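Local coordinates for Old Yellow Enzyme (Pichia, PDB 6AGZ), which probably catalyses the asymmetric reduction of the carbon-carbon double bond of enone compounds, using a bound flavin mononucleotide, at residues L29-T34 and G62-E67. Residues are numbered along the deposited sequence; the frame is centred on the assembly and turned at random.
Sequences LVFPPT and GLLITE. With FMN (flavin mononucleotide), chain C.
With CG1 anti to the backbone N of V30 and CG1 of I65 anti to its own carbonyl carbon (chi1 -52°), the two branches converge, V30 CG1 meeting I65 CD1 at 3.7 Å. The I65 CG2 branch lies alongside the P33 ring, 3.6 Å from P33 CD. On the other face of the sheet, F31 CB packs against L64 CD2, which also reaches the edge of the phenyl ring near its plane; F31 continues onto Y52 and R56 of helix 47-57. Two backbone bonds set the parallel register: F31 N to L63 O, 3.3 Å and in the carbonyl plane, and I65 N to F31 O, 2.9 Å but bent to 137° at the hydrogen. Strands 29-31 and 63-70 are neighbours in the eight-stranded TIM barrel and, with helix 47-57 between them, form its first beta-alpha-beta unit; their short segments are inclined at 24°. One water bridges P32 O and I65 O beyond the last direct bond. Cutting I65 back to an alanine here removes CG1, CG2 and CD1, which is likely to leave a gap between V30 CG1 and the P33 ring. That ring borders the flavin: P33 CG lies 3.5 Å from FMN O2, while P33 O accepts a 2.8 Å hydrogen bond from ribityl O2'.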
loop_
_atom_site.group_PDB
_atom_site.type_symbol
_atom_site.label_atom_id
_atom_site.label_comp_id
_atom_site.label_asym_id
_atom_site.label_seq_id
_atom_site.Cartn_x
_atom_site.Cartn_y
_atom_site.Cartn_z
ATOM N N LEU A 29 25.262 7.712 -6.289
ATOM C CA LEU A 29 25.169 6.866 -7.470
ATOM C C LEU A 29 25.623 5.459 -7.103
ATOM O O LEU A 29 26.700 5.280 -6.525
ATOM C CB LEU A 29 26.029 7.429 -8.604
ATOM C CG LEU A 29 26.220 6.557 -9.845
ATOM C CD1 LEU A 29 24.922 6.431 -10.629
ATOM C CD2 LEU A 29 27.331 7.113 -10.723
ATOM N N VAL A 30 24.803 4.467 -7.436
ATOM C CA VAL A 30 25.030 3.088 -7.026
ATOM C C VAL A 30 25.119 2.206 -8.261
ATOM O O VAL A 30 24.357 2.380 -9.218
ATOM C CB VAL A 30 23.915 2.590 -6.082
ATOM C CG1 VAL A 30 24.167 1.146 -5.662
ATOM C CG2 VAL A 30 23.805 3.492 -4.865
ATOM N N PHE A 31 26.065 1.268 -8.239
ATOM C CA PHE A 31 26.120 0.179 -9.203
ATOM C C PHE A 31 25.290 -0.972 -8.647
ATOM O O PHE A 31 25.752 -1.696 -7.756
ATOM C CB PHE A 31 27.565 -0.260 -9.452
ATOM C CG PHE A 31 27.716 -1.290 -10.542
ATOM C CD1 PHE A 31 26.718 -1.486 -11.483
ATOM C CD2 PHE A 31 28.863 -2.065 -10.620
ATOM C CE1 PHE A 31 26.861 -2.433 -12.481
ATOM C CE2 PHE A 31 29.011 -3.013 -11.615
ATOM C CZ PHE A 31 28.010 -3.197 -12.546
ATOM N N PRO A 32 24.067 -1.162 -9.132
ATOM C CA PRO A 32 23.202 -2.212 -8.587
ATOM C C PRO A 32 23.765 -3.585 -8.903
ATOM O O PRO A 32 24.658 -3.715 -9.755
ATOM C CB PRO A 32 21.861 -1.976 -9.306
ATOM C CG PRO A 32 21.974 -0.613 -9.935
ATOM C CD PRO A 32 23.422 -0.440 -10.238
ATOM N N PRO A 33 23.287 -4.632 -8.231
ATOM C CA PRO A 33 23.758 -5.985 -8.553
ATOM C C PRO A 33 23.477 -6.322 -10.009
ATOM O O PRO A 33 22.355 -6.172 -10.492
ATOM C CB PRO A 33 22.956 -6.877 -7.596
ATOM C CG PRO A 33 21.776 -6.050 -7.191
ATOM C CD PRO A 33 22.278 -4.643 -7.159
ATOM N N THR A 34 24.517 -6.767 -10.714
ATOM C CA THR A 34 24.418 -7.051 -12.142
ATOM C C THR A 34 25.128 -8.368 -12.427
ATOM O O THR A 34 26.361 -8.434 -12.389
ATOM C CB THR A 34 25.013 -5.916 -12.976
ATOM O OG1 THR A 34 24.430 -4.671 -12.568
ATOM C CG2 THR A 34 24.728 -6.139 -14.452
ATOM N N GLY A 62 31.531 6.155 -4.106
ATOM C CA GLY A 62 30.183 5.689 -3.844
ATOM C C GLY A 62 30.118 4.213 -3.510
ATOM O O GLY A 62 31.108 3.587 -3.122
ATOM N N LEU A 63 28.922 3.649 -3.666
ATOM C CA LEU A 63 28.655 2.259 -3.321
ATOM C C LEU A 63 28.550 1.410 -4.581
ATOM O O LEU A 63 27.872 1.792 -5.541
ATOM C CB LEU A 63 27.367 2.129 -2.504
ATOM C CG LEU A 63 26.976 0.698 -2.117
ATOM C CD1 LEU A 63 27.972 0.112 -1.127
ATOM C CD2 LEU A 63 25.561 0.644 -1.559
ATOM N N LEU A 64 29.222 0.264 -4.570
ATOM C CA LEU A 64 29.027 -0.783 -5.558
ATOM C C LEU A 64 28.301 -1.950 -4.904
ATOM O O LEU A 64 28.462 -2.208 -3.709
ATOM C CB LEU A 64 30.361 -1.264 -6.139
ATOM C CG LEU A 64 31.343 -0.229 -6.695
ATOM C CD1 LEU A 64 32.615 -0.916 -7.166
ATOM C CD2 LEU A 64 30.719 0.572 -7.825
ATOM N N ILE A 65 27.488 -2.651 -5.688
ATOM C CA ILE A 65 26.817 -3.860 -5.229
ATOM C C ILE A 65 27.204 -4.993 -6.165
ATOM O O ILE A 65 27.084 -4.863 -7.388
ATOM C CB ILE A 65 25.289 -3.691 -5.166
ATOM C CG1 ILE A 65 24.925 -2.439 -4.368
ATOM C CG2 ILE A 65 24.656 -4.913 -4.522
ATOM C CD1 ILE A 65 23.437 -2.214 -4.234
ATOM N N THR A 66 27.674 -6.096 -5.590
ATOM C CA THR A 66 28.147 -7.208 -6.394
ATOM C C THR A 66 26.997 -7.863 -7.147
ATOM O O THR A 66 25.825 -7.749 -6.778
ATOM C CB THR A 66 28.829 -8.265 -5.526
ATOM O OG1 THR A 66 27.839 -8.974 -4.770
ATOM C CG2 THR A 66 29.812 -7.619 -4.579
ATOM N N GLU A 67 27.360 -8.556 -8.222
ATOM C CA GLU A 67 26.464 -9.510 -8.854
ATOM C C GLU A 67 25.867 -10.439 -7.804
ATOM O O GLU A 67 26.506 -10.762 -6.797
ATOM C CB GLU A 67 27.236 -10.318 -9.893
ATOM C CG GLU A 67 28.497 -10.936 -9.306
ATOM C CD GLU A 67 29.575 -11.182 -10.337
ATOM O OE1 GLU A 67 29.569 -12.265 -10.957
ATOM O OE2 GLU A 67 30.428 -10.288 -10.526
HETATM N N1 FMN C . 19.243 -7.275 -10.223
HETATM C C2 FMN C . 19.458 -7.994 -9.062
HETATM O O2 FMN C . 18.838 -7.709 -8.038
HETATM N N3 FMN C . 20.365 -9.034 -9.045
HETATM C C4 FMN C . 21.061 -9.355 -10.191
HETATM O O4 FMN C . 21.872 -10.280 -10.185
HETATM C C4A FMN C . 20.847 -8.633 -11.358
HETATM N N5 FMN C . 21.542 -8.958 -12.499
HETATM C C5A FMN C . 21.338 -8.245 -13.660
HETATM C C6 FMN C . 22.045 -8.579 -14.808
HETATM C C7 FMN C . 21.844 -7.867 -15.982
HETATM C C7M FMN C . 22.610 -8.227 -17.219
HETATM C C8 FMN C . 20.934 -6.818 -16.011
HETATM C C8M FMN C . 20.715 -6.047 -17.279
HETATM C C9 FMN C . 20.225 -6.486 -14.864
HETATM C C9A FMN C . 20.426 -7.196 -13.683
HETATM N N10 FMN C . 19.722 -6.870 -12.537
HETATM C C10 FMN C . 19.933 -7.589 -11.375
HETATM C "C1'" FMN C . 18.743 -5.730 -12.552
HETATM C "C2'" FMN C . 19.530 -4.441 -12.300
HETATM O "O2'" FMN C . 20.130 -4.505 -11.025
HETATM C "C3'" FMN C . 18.676 -3.179 -12.411
HETATM O "O3'" FMN C . 17.681 -3.180 -11.412
HETATM C "C4'" FMN C . 18.034 -3.070 -13.790
HETATM O "O4'" FMN C . 19.003 -3.314 -14.784
HETATM C "C5'" FMN C . 17.432 -1.691 -14.027
HETATM O "O5'" FMN C . 18.418 -0.704 -13.820
HETATM P P FMN C . 19.017 0.115 -15.070
HETATM O O1P FMN C . 17.876 0.700 -15.868
HETATM O O2P FMN C . 19.907 1.229 -14.575
HETATM O O3P FMN C . 19.821 -0.826 -15.934
HETATM O O HOH W 1 26.562 5.678 -3.796
HETATM O O HOH W 2 28.745 3.589 -7.414
HETATM O O HOH W 3 27.122 -5.457 -10.073
#